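Local structure of tRNA-splicing ligase RtcB (Thermus thermophilus, 2EPG) at residues A[29-34]-A[64-69]. The protein probably joins RNA ends that carry a 2',3'-cyclic phosphate or 3'-phosphate to 5'-hydroxyl ends, using GTP and manganese. Sequence-based numbering, arbitrary orientation.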
loop_
_atom_site.group_PDB
_atom_site.type_symbol
_atom_site.label_atom_id
_atom_site.label_comp_id
_atom_site.label_asym_id
_atom_site.label_seq_id
_atom_site.Cartn_x
_atom_site.Cartn_y
_atom_site.Cartn_z
ATOM N N LYS A 29 23.791 -13.649 -13.605
ATOM C CA LYS A 29 22.713 -14.572 -13.274
ATOM C C LYS A 29 21.310 -14.038 -13.602
ATOM O O LYS A 29 20.320 -14.766 -13.495
ATOM C CB LYS A 29 22.772 -14.925 -11.788
ATOM C CG LYS A 29 24.175 -15.066 -11.216
ATOM C CD LYS A 29 24.515 -16.496 -10.803
ATOM C CE LYS A 29 24.780 -17.375 -12.018
ATOM N NZ LYS A 29 25.416 -18.676 -11.628
HETATM N N MSE A 30 21.229 -12.773 -13.998
HETATM C CA MSE A 30 19.951 -12.165 -14.317
HETATM C C MSE A 30 19.272 -12.890 -15.462
HETATM O O MSE A 30 19.892 -13.174 -16.490
HETATM C CB MSE A 30 20.145 -10.694 -14.660
HETATM C CG MSE A 30 20.561 -9.866 -13.478
HETATM SE SE MSE A 30 21.053 -8.089 -14.000
HETATM C CE MSE A 30 19.269 -7.370 -14.322
ATOM N N ARG A 31 17.995 -13.199 -15.272
ATOM C CA ARG A 31 17.221 -13.894 -16.292
ATOM C C ARG A 31 16.565 -12.901 -17.243
ATOM O O ARG A 31 16.243 -13.238 -18.379
ATOM C CB ARG A 31 16.156 -14.770 -15.636
ATOM C CG ARG A 31 16.744 -15.905 -14.797
ATOM C CD ARG A 31 15.670 -16.639 -14.020
ATOM N NE ARG A 31 16.213 -17.697 -13.167
ATOM C CZ ARG A 31 16.210 -18.990 -13.485
ATOM N NH1 ARG A 31 16.721 -19.880 -12.649
ATOM N NH2 ARG A 31 15.690 -19.397 -14.637
ATOM N N VAL A 32 16.381 -11.673 -16.764
ATOM C CA VAL A 32 15.753 -10.617 -17.543
ATOM C C VAL A 32 16.411 -9.296 -17.185
ATOM O O VAL A 32 17.215 -9.224 -16.255
ATOM C CB VAL A 32 14.234 -10.482 -17.208
ATOM C CG1 VAL A 32 13.483 -11.765 -17.550
ATOM C CG2 VAL A 32 14.067 -10.187 -15.711
ATOM N N ASP A 33 16.067 -8.264 -17.945
ATOM C CA ASP A 33 16.542 -6.919 -17.691
ATOM C C ASP A 33 15.803 -6.415 -16.443
ATOM O O ASP A 33 14.764 -6.958 -16.052
ATOM C CB ASP A 33 16.141 -5.958 -18.825
ATOM C CG ASP A 33 16.882 -6.206 -20.130
ATOM O OD1 ASP A 33 17.933 -6.875 -20.122
ATOM O OD2 ASP A 33 16.402 -5.696 -21.175
ATOM N N ALA A 34 16.332 -5.364 -15.837
ATOM C CA ALA A 34 15.674 -4.714 -14.725
ATOM C C ALA A 34 15.463 -3.279 -15.231
ATOM O O ALA A 34 16.232 -2.791 -16.066
ATOM C CB ALA A 34 16.562 -4.708 -13.497
ATOM N N PRO A 64 13.526 -17.607 -10.758
ATOM C CA PRO A 64 12.810 -18.403 -11.768
ATOM C C PRO A 64 11.441 -17.875 -12.173
ATOM O O PRO A 64 10.652 -17.462 -11.327
ATOM C CB PRO A 64 12.700 -19.787 -11.113
ATOM C CG PRO A 64 13.776 -19.794 -10.085
ATOM C CD PRO A 64 13.718 -18.401 -9.532
ATOM N N GLY A 65 11.164 -17.910 -13.475
ATOM C CA GLY A 65 9.879 -17.450 -13.980
ATOM C C GLY A 65 9.621 -15.958 -13.862
ATOM O O GLY A 65 8.477 -15.511 -13.999
ATOM N N ILE A 66 10.653 -15.165 -13.596
ATOM C CA ILE A 66 10.408 -13.738 -13.499
ATOM C C ILE A 66 10.055 -13.216 -14.888
ATOM O O ILE A 66 10.580 -13.698 -15.880
ATOM C CB ILE A 66 11.621 -12.969 -12.958
ATOM C CG1 ILE A 66 11.270 -11.482 -12.866
ATOM C CG2 ILE A 66 12.849 -13.202 -13.844
ATOM C CD1 ILE A 66 12.041 -10.760 -11.832
ATOM N N VAL A 67 9.143 -12.252 -14.940
ATOM C CA VAL A 67 8.714 -11.651 -16.200
ATOM C C VAL A 67 9.491 -10.345 -16.379
ATOM O O VAL A 67 9.597 -9.537 -15.449
ATOM C CB VAL A 67 7.184 -11.372 -16.185
ATOM C CG1 VAL A 67 6.727 -10.721 -17.508
ATOM C CG2 VAL A 67 6.419 -12.688 -15.942
ATOM N N GLU A 68 10.058 -10.146 -17.565
ATOM C CA GLU A 68 10.825 -8.940 -17.832
ATOM C C GLU A 68 9.926 -7.701 -17.874
ATOM O O GLU A 68 8.866 -7.718 -18.504
ATOM C CB GLU A 68 11.569 -9.077 -19.168
ATOM C CG GLU A 68 12.551 -7.951 -19.447
ATOM C CD GLU A 68 13.524 -8.316 -20.562
ATOM O OE1 GLU A 68 13.132 -8.247 -21.750
ATOM O OE2 GLU A 68 14.674 -8.694 -20.246
ATOM N N PRO A 69 10.338 -6.608 -17.200
ATOM C CA PRO A 69 11.579 -6.521 -16.428
ATOM C C PRO A 69 11.287 -6.469 -14.935
ATOM O O PRO A 69 10.156 -6.208 -14.533
ATOM C CB PRO A 69 12.160 -5.200 -16.890
ATOM C CG PRO A 69 10.899 -4.319 -16.890
ATOM C CD PRO A 69 9.828 -5.258 -17.516
HETATM O O HOH W 1 12.908 -18.260 -15.693
#
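V32 and D33 meet E68 and P69 in a loop-to-loop contact just ahead of two parallel strands, 34-37 and 70-73, away from the predicted metal and GMP sites, and the pair illustrates how a side-chain carboxylate can take the backbone N-H of a neighbouring loop just before two strands pair. The backbone N of D33 donates to OE2 of E68 at 2.7 Å, nearly straight at 169°, reaching the anti side of that oxygen. With CG anti to its own backbone N (chi1 -172°) and the chain extended beyond, E68 carries its carboxylate across to this amide. The E68 and V32 side chains slide past each other in opposite directions, E68 CB 3.6 Å from V32 CB. The carboxylates of D33 and E68 lie close, OD2 to OE2 3.6 Å, their planes 18° apart; the salt bridge from R23 to D33 OD2 probably tempers this repulsion, while R26 N holds OD1. With an alanine at E68, the D33 amide would probably lose its acceptor in this contact, along with the CG contact on V32. Beside E68, V32 CG2 also meets I66 CG2 at 3.7 Å. Farther along, P64 CA lies over one face of the R31 guanidinium, 3.7 Å above the plane and offset toward the rim of that group; T62 O takes the NE hydrogen, and a water accepts from G65 N and, weakly, from R31 NH2. P69, preceded by a cis peptide bond, sets its CB 3.3 Å from D33 O. Beyond it the D33–A70 backbone bond carries the pairing into the strands, while I66 rests on helix 52-60 and strand 86-90 and A34 packs against L57 and strand 21-24.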